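CRISPR system CMR subunit Cmr7 1 (Sulfolobus solfataricus, PDB 2X5Q) is a subunit of the CMR ribonucleoprotein complex, part of the CRISPR adaptive immune system that protects the cell against mobile genetic elements. Local coordinates at residues N26-Y38 / G61-P73. Residues are numbered along the deposited sequence; the frame is centred on the assembly and turned at random.
Sequences NQIKIGSSVSIEY and GYAIDESTGELVP
Two beta-hairpins meet here end to end, turn against turn, with glycine facing glycine: the CA atoms of G31 and G69 lie 4.0 Å apart, and a CB on either would run into the opposite backbone. The arrangement illustrates how hairpins from separate antiparallel sheets can be joined through the backbone amides and carbonyls of their turns. The 27-29/35-38 hairpin belongs to a four-stranded sheet, the 62-65/70-73 hairpin is a two-stranded sheet of its own, and strands 11-15 and 117-123 pack against both.

Successive amides of one turn read successive carbonyls of the other. S32 N donates almost straight to S67 O (N-H...O angle 178°), lying in the plane of that carbonyl. S33 N approaches T68 O on a lone pair, 2.9 Å away, with a more bent bond. A water donates to both I30 O and E66 O, bridging the turns at a third point.

The accepting turn is braced from within. D65 OD1 takes the S67 hydroxyl on its syn lone pair and, in an Asx motif, T68 N from above the carboxylate plane. T68 OG1 sits between its own backbone N and carbonyl carbon (chi1 63°), from where it donates to E70 OE1; its CB and CG2 are presented to the hydroxyls of S32 and S33.

Methyl groups pack along the more buried side, against both side-chain carbon and a backbone carbonyl. V34 CG2 lies 3.6 Å from E70 CG, the two side chains crossing at a slant, and the same methyl touches G69 O. Farther in, P15 meets both I30 and I64. With CG2 anti to its backbone N, I30 sets this methyl over the glycine, 3.5 Å from G69 O and 3.7 Å from G69 CA.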
ATOM      1  N   ASN A  26       0.394  11.901 -28.421  1.00 47.78           N
ATOM      2  CA  ASN A  26      -0.381  11.463 -27.252  1.00 44.82           C
ATOM      3  C   ASN A  26       0.314  10.538 -26.249  1.00 42.61           C
ATOM      4  O   ASN A  26      -0.337   9.712 -25.619  1.00 41.39           O
ATOM      5  CB  ASN A  26      -1.785  10.921 -27.658  1.00 44.76           C
ATOM      6  CG  ASN A  26      -1.748   9.552 -28.356  1.00 47.05           C
ATOM      7  OD1 ASN A  26      -0.854   9.254 -29.148  1.00 49.79           O
ATOM      8  ND2 ASN A  26      -2.760   8.728 -28.084  1.00 45.96           N
ATOM      9  N   GLN A  27       1.622  10.716 -26.066  1.00 42.18           N
ATOM     10  CA  GLN A  27       2.372   9.926 -25.092  1.00 40.57           C
ATOM     11  C   GLN A  27       3.122  10.789 -24.085  1.00 38.57           C
ATOM     12  O   GLN A  27       3.660  11.842 -24.412  1.00 39.25           O
ATOM     13  CB  GLN A  27       3.375   9.022 -25.797  1.00 42.35           C
ATOM     14  CG  GLN A  27       2.754   7.854 -26.519  1.00 44.11           C
ATOM     15  CD  GLN A  27       3.784   7.069 -27.307  1.00 47.09           C
ATOM     16  OE1 GLN A  27       4.926   6.912 -26.869  1.00 51.62           O
ATOM     17  NE2 GLN A  27       3.389   6.570 -28.468  1.00 48.51           N
ATOM     18  N   ILE A  28       3.185  10.301 -22.859  1.00 36.03           N
ATOM     19  CA  ILE A  28       3.893  10.983 -21.800  1.00 34.87           C
ATOM     20  C   ILE A  28       4.951  10.029 -21.259  1.00 34.26           C
ATOM     21  O   ILE A  28       4.620   8.933 -20.800  1.00 32.86           O
ATOM     22  CB  ILE A  28       2.923  11.385 -20.695  1.00 32.66           C
ATOM     23  CG1 ILE A  28       1.898  12.380 -21.255  1.00 33.09           C
ATOM     24  CG2 ILE A  28       3.668  12.001 -19.492  1.00 31.96           C
ATOM     25  CD1 ILE A  28       0.626  12.423 -20.494  1.00 32.26           C
ATOM     26  N   LYS A  29       6.212  10.441 -21.358  1.00 34.76           N
ATOM     27  CA  LYS A  29       7.310   9.721 -20.736  1.00 35.07           C
ATOM     28  C   LYS A  29       7.298  10.034 -19.241  1.00 33.09           C
ATOM     29  O   LYS A  29       7.415  11.195 -18.844  1.00 31.97           O
ATOM     30  CB  LYS A  29       8.641  10.140 -21.364  1.00 37.37           C
ATOM     31  CG  LYS A  29       9.879   9.553 -20.697  1.00 38.07           C
ATOM     32  CD  LYS A  29      11.107   9.643 -21.609  1.00 41.22           C
ATOM     33  CE  LYS A  29      12.381   9.269 -20.858  1.00 42.87           C
ATOM     34  NZ  LYS A  29      13.588   9.217 -21.754  1.00 45.26           N
ATOM     35  N   ILE A  30       7.124   9.005 -18.411  1.00 31.71           N
ATOM     36  CA  ILE A  30       7.171   9.189 -16.966  1.00 30.32           C
ATOM     37  C   ILE A  30       8.610   9.097 -16.488  1.00 31.38           C
ATOM     38  O   ILE A  30       9.045   9.864 -15.624  1.00 32.18           O
ATOM     39  CB  ILE A  30       6.311   8.155 -16.244  1.00 29.15           C
ATOM     40  CG1 ILE A  30       4.889   8.206 -16.772  1.00 28.66           C
ATOM     41  CG2 ILE A  30       6.272   8.437 -14.728  1.00 27.83           C
ATOM     42  CD1 ILE A  30       3.999   7.210 -16.094  1.00 29.49           C
ATOM     43  N   GLY A  31       9.353   8.156 -17.058  1.00 31.75           N
ATOM     44  CA  GLY A  31      10.784   8.091 -16.859  1.00 32.66           C
ATOM     45  C   GLY A  31      11.376   7.175 -17.898  1.00 34.08           C
ATOM     46  O   GLY A  31      10.709   6.836 -18.882  1.00 34.36           O
ATOM     47  N   SER A  32      12.617   6.754 -17.676  1.00 34.60           N
ATOM     48  CA  SER A  32      13.331   5.943 -18.654  1.00 36.69           C
ATOM     49  C   SER A  32      12.608   4.634 -18.982  1.00 36.29           C
ATOM     50  O   SER A  32      12.696   4.150 -20.098  1.00 37.54           O
ATOM     51  CB  SER A  32      14.742   5.623 -18.149  1.00 37.75           C
ATOM     52  OG  SER A  32      14.664   4.897 -16.940  1.00 35.39           O
ATOM     53  N   SER A  33      11.896   4.076 -18.005  1.00 34.26           N
ATOM     54  CA  SER A  33      11.305   2.751 -18.131  1.00 34.77           C
ATOM     55  C   SER A  33       9.775   2.742 -18.304  1.00 33.32           C
ATOM     56  O   SER A  33       9.197   1.685 -18.612  1.00 33.53           O
ATOM     57  CB  SER A  33      11.694   1.920 -16.909  1.00 34.45           C
ATOM     58  OG  SER A  33      13.105   1.909 -16.773  1.00 37.03           O
ATOM     59  N   VAL A  34       9.134   3.903 -18.156  1.00 31.59           N
ATOM     60  CA  VAL A  34       7.679   4.000 -18.193  1.00 30.56           C
ATOM     61  C   VAL A  34       7.188   5.089 -19.170  1.00 31.08           C
ATOM     62  O   VAL A  34       7.595   6.266 -19.085  1.00 29.66           O
ATOM     63  CB  VAL A  34       7.100   4.261 -16.788  1.00 28.79           C
ATOM     64  CG1 VAL A  34       5.570   4.248 -16.826  1.00 27.70           C
ATOM     65  CG2 VAL A  34       7.623   3.226 -15.790  1.00 29.32           C
ATOM     66  N   SER A  35       6.360   4.665 -20.130  1.00 31.54           N
ATOM     67  CA  SER A  35       5.663   5.580 -21.033  1.00 32.69           C
ATOM     68  C   SER A  35       4.170   5.261 -21.056  1.00 31.89           C
ATOM     69  O   SER A  35       3.764   4.096 -21.128  1.00 31.93           O
ATOM     70  CB  SER A  35       6.224   5.510 -22.449  1.00 34.92           C
ATOM     71  OG  SER A  35       7.530   6.035 -22.485  1.00 37.63           O
ATOM     72  N   ILE A  36       3.376   6.324 -21.018  1.00 31.75           N
ATOM     73  CA  ILE A  36       1.924   6.251 -20.961  1.00 31.40           C
ATOM     74  C   ILE A  36       1.344   6.898 -22.224  1.00 32.85           C
ATOM     75  O   ILE A  36       1.879   7.878 -22.725  1.00 34.26           O
ATOM     76  CB  ILE A  36       1.433   6.951 -19.674  1.00 29.92           C
ATOM     77  CG1 ILE A  36       1.679   6.024 -18.478  1.00 29.60           C
ATOM     78  CG2 ILE A  36      -0.047   7.351 -19.759  1.00 29.85           C
ATOM     79  CD1 ILE A  36       1.301   6.630 -17.133  1.00 28.38           C
ATOM     80  N   GLU A  37       0.294   6.297 -22.768  1.00 33.19           N
ATOM     81  CA  GLU A  37      -0.472   6.877 -23.858  1.00 34.19           C
ATOM     82  C   GLU A  37      -1.810   7.294 -23.275  1.00 33.07           C
ATOM     83  O   GLU A  37      -2.323   6.642 -22.377  1.00 32.71           O
ATOM     84  CB  GLU A  37      -0.685   5.842 -24.958  1.00 36.22           C
ATOM     85  CG  GLU A  37      -1.354   6.381 -26.212  1.00 38.03           C
ATOM     86  CD  GLU A  37      -1.686   5.302 -27.232  1.00 40.09           C
ATOM     87  OE1 GLU A  37      -2.392   4.330 -26.886  1.00 41.12           O
ATOM     88  OE2 GLU A  37      -1.267   5.454 -28.396  1.00 43.54           O
ATOM     89  N   TYR A  38      -2.371   8.388 -23.753  1.00 33.43           N
ATOM     90  CA  TYR A  38      -3.712   8.772 -23.331  1.00 32.02           C
ATOM     91  C   TYR A  38      -4.616   8.891 -24.552  1.00 33.47           C
ATOM     92  O   TYR A  38      -4.164   9.115 -25.691  1.00 33.88           O
ATOM     93  CB  TYR A  38      -3.691  10.057 -22.517  1.00 30.73           C
ATOM     94  CG  TYR A  38      -3.223  11.226 -23.317  1.00 31.72           C
ATOM     95  CD1 TYR A  38      -4.124  11.962 -24.074  1.00 32.96           C
ATOM     96  CD2 TYR A  38      -1.871  11.579 -23.357  1.00 31.69           C
ATOM     97  CE1 TYR A  38      -3.709  13.014 -24.836  1.00 34.28           C
ATOM     98  CE2 TYR A  38      -1.440  12.643 -24.139  1.00 33.64           C
ATOM     99  CZ  TYR A  38      -2.371  13.352 -24.872  1.00 34.01           C
ATOM    100  OH  TYR A  38      -1.997  14.402 -25.650  1.00 36.79           O
ATOM    101  N   GLY A  61       1.721   4.872   0.831  1.00 26.75           N
ATOM    102  CA  GLY A  61       2.511   3.633   0.890  1.00 27.03           C
ATOM    103  C   GLY A  61       3.352   3.367  -0.360  1.00 26.33           C
ATOM    104  O   GLY A  61       3.836   2.244  -0.547  1.00 27.57           O
ATOM    105  N   TYR A  62       3.553   4.408  -1.173  1.00 25.46           N
ATOM    106  CA  TYR A  62       4.324   4.370  -2.421  1.00 25.12           C
ATOM    107  C   TYR A  62       5.259   5.568  -2.559  1.00 25.19           C
ATOM    108  O   TYR A  62       4.951   6.670  -2.110  1.00 24.80           O
ATOM    109  CB  TYR A  62       3.397   4.336  -3.646  1.00 25.06           C
ATOM    110  CG  TYR A  62       2.801   2.991  -3.886  1.00 25.52           C
ATOM    111  CD1 TYR A  62       3.475   2.046  -4.662  1.00 27.01           C
ATOM    112  CD2 TYR A  62       1.583   2.626  -3.298  1.00 26.63           C
ATOM    113  CE1 TYR A  62       2.952   0.794  -4.867  1.00 27.57           C
ATOM    114  CE2 TYR A  62       1.043   1.366  -3.497  1.00 26.72           C
ATOM    115  CZ  TYR A  62       1.735   0.455  -4.287  1.00 28.55           C
ATOM    116  OH  TYR A  62       1.223  -0.799  -4.504  1.00 29.63           O
ATOM    117  N   ALA A  63       6.415   5.325  -3.164  1.00 25.10           N
ATOM    118  CA  ALA A  63       7.313   6.378  -3.628  1.00 25.40           C
ATOM    119  C   ALA A  63       7.632   6.082  -5.106  1.00 25.64           C
ATOM    120  O   ALA A  63       7.269   5.019  -5.621  1.00 26.59           O
ATOM    121  CB  ALA A  63       8.570   6.415  -2.795  1.00 26.11           C
ATOM    122  N   ILE A  64       8.245   7.033  -5.792  1.00 25.71           N
ATOM    123  CA  ILE A  64       8.565   6.860  -7.207  1.00 26.10           C
ATOM    124  C   ILE A  64      10.078   6.852  -7.381  1.00 27.29           C
ATOM    125  O   ILE A  64      10.808   7.587  -6.711  1.00 28.07           O
ATOM    126  CB  ILE A  64       7.849   7.918  -8.104  1.00 25.47           C
ATOM    127  CG1 ILE A  64       8.041   7.606  -9.600  1.00 25.82           C
ATOM    128  CG2 ILE A  64       8.319   9.331  -7.806  1.00 26.05           C
ATOM    129  CD1 ILE A  64       7.005   8.334 -10.514  1.00 25.09           C
ATOM    130  N   ASP A  65      10.557   5.941  -8.219  1.00 28.38           N
ATOM    131  CA  ASP A  65      11.945   5.965  -8.657  1.00 30.13           C
ATOM    132  C   ASP A  65      11.895   6.978  -9.786  1.00 31.29           C
ATOM    133  O   ASP A  65      11.476   6.661 -10.912  1.00 31.21           O
ATOM    134  CB  ASP A  65      12.385   4.579  -9.147  1.00 31.05           C
ATOM    135  CG  ASP A  65      13.770   4.584  -9.778  1.00 32.58           C
ATOM    136  OD1 ASP A  65      14.206   5.631 -10.310  1.00 31.76           O
ATOM    137  OD2 ASP A  65      14.417   3.517  -9.754  1.00 33.82           O
ATOM    138  N   GLU A  66      12.289   8.211  -9.482  1.00 31.89           N
ATOM    139  CA  GLU A  66      12.054   9.303 -10.422  1.00 32.33           C
ATOM    140  C   GLU A  66      12.704   9.121 -11.792  1.00 33.41           C
ATOM    141  O   GLU A  66      12.114   9.491 -12.796  1.00 33.35           O
ATOM    142  CB  GLU A  66      12.465  10.662  -9.855  1.00 32.64           C
ATOM    143  CG  GLU A  66      11.829  11.774 -10.699  1.00 33.57           C
ATOM    144  CD  GLU A  66      11.828  13.136 -10.040  1.00 34.33           C
ATOM    145  OE1 GLU A  66      11.762  13.200  -8.790  1.00 32.88           O
ATOM    146  OE2 GLU A  66      11.884  14.138 -10.797  1.00 35.47           O
ATOM    147  N   SER A  67      13.904   8.564 -11.826  1.00 34.66           N
ATOM    148  CA  SER A  67      14.593   8.357 -13.090  1.00 36.51           C
ATOM    149  C   SER A  67      13.914   7.320 -13.984  1.00 35.48           C
ATOM    150  O   SER A  67      13.864   7.515 -15.191  1.00 36.00           O
ATOM    151  CB  SER A  67      16.038   7.965 -12.851  1.00 38.35           C
ATOM    152  OG  SER A  67      16.083   6.875 -11.957  1.00 41.40           O
ATOM    153  N   THR A  68      13.397   6.233 -13.404  1.00 33.85           N
ATOM    154  CA  THR A  68      12.764   5.177 -14.210  1.00 33.56           C
ATOM    155  C   THR A  68      11.287   5.432 -14.477  1.00 31.77           C
ATOM    156  O   THR A  68      10.772   5.002 -15.515  1.00 31.43           O
ATOM    157  CB  THR A  68      12.899   3.773 -13.582  1.00 33.72           C
ATOM    158  OG1 THR A  68      12.216   3.732 -12.325  1.00 30.07           O
ATOM    159  CG2 THR A  68      14.372   3.367 -13.418  1.00 35.64           C
ATOM    160  N   GLY A  69      10.625   6.111 -13.539  1.00 29.87           N
ATOM    161  CA  GLY A  69       9.202   6.424 -13.630  1.00 28.76           C
ATOM    162  C   GLY A  69       8.304   5.390 -12.969  1.00 28.10           C
ATOM    163  O   GLY A  69       7.081   5.489 -13.035  1.00 27.30           O
ATOM    164  N   GLU A  70       8.927   4.403 -12.316  1.00 28.74           N
ATOM    165  CA  GLU A  70       8.227   3.291 -11.688  1.00 28.21           C
ATOM    166  C   GLU A  70       7.927   3.604 -10.230  1.00 27.22           C
ATOM    167  O   GLU A  70       8.798   4.060  -9.485  1.00 26.97           O
ATOM    168  CB  GLU A  70       9.088   2.034 -11.746  1.00 30.03           C
ATOM    169  CG  GLU A  70       9.389   1.563 -13.175  1.00 32.60           C
ATOM    170  CD  GLU A  70      10.603   0.672 -13.259  1.00 34.77           C
ATOM    171  OE1 GLU A  70      11.577   0.863 -12.482  1.00 40.20           O
ATOM    172  OE2 GLU A  70      10.593  -0.228 -14.114  1.00 40.19           O
ATOM    173  N   LEU A  71       6.688   3.341  -9.833  1.00 26.12           N
ATOM    174  CA  LEU A  71       6.293   3.427  -8.437  1.00 25.39           C
ATOM    175  C   LEU A  71       6.815   2.223  -7.646  1.00 25.70           C
ATOM    176  O   LEU A  71       6.842   1.091  -8.150  1.00 25.01           O
ATOM    177  CB  LEU A  71       4.779   3.456  -8.332  1.00 25.24           C
ATOM    178  CG  LEU A  71       4.049   4.613  -9.033  1.00 24.91           C
ATOM    179  CD1 LEU A  71       2.576   4.240  -9.265  1.00 26.57           C
ATOM    180  CD2 LEU A  71       4.171   5.856  -8.204  1.00 26.32           C
ATOM    181  N   VAL A  72       7.187   2.481  -6.397  1.00 25.19           N
ATOM    182  CA  VAL A  72       7.742   1.462  -5.512  1.00 25.79           C
ATOM    183  C   VAL A  72       6.979   1.418  -4.195  1.00 25.30           C
ATOM    184  O   VAL A  72       6.877   2.434  -3.505  1.00 24.31           O
ATOM    185  CB  VAL A  72       9.223   1.734  -5.207  1.00 27.02           C
ATOM    186  CG1 VAL A  72       9.763   0.676  -4.230  1.00 26.43           C
ATOM    187  CG2 VAL A  72      10.039   1.740  -6.513  1.00 26.25           C
ATOM    188  N   PRO A  73       6.457   0.238  -3.830  1.00 25.92           N
ATOM    189  CA  PRO A  73       5.756   0.156  -2.551  1.00 26.17           C
ATOM    190  C   PRO A  73       6.771   0.191  -1.414  1.00 26.97           C
ATOM    191  O   PRO A  73       7.704  -0.603  -1.397  1.00 28.29           O
ATOM    192  CB  PRO A  73       5.027  -1.191  -2.634  1.00 26.27           C
ATOM    193  CG  PRO A  73       5.885  -2.026  -3.530  1.00 27.41           C
ATOM    194  CD  PRO A  73       6.475  -1.061  -4.536  1.00 26.97           C
TER
HETATM  195  O   HOH W   1       9.445  10.500 -13.060  1.00 71.72           O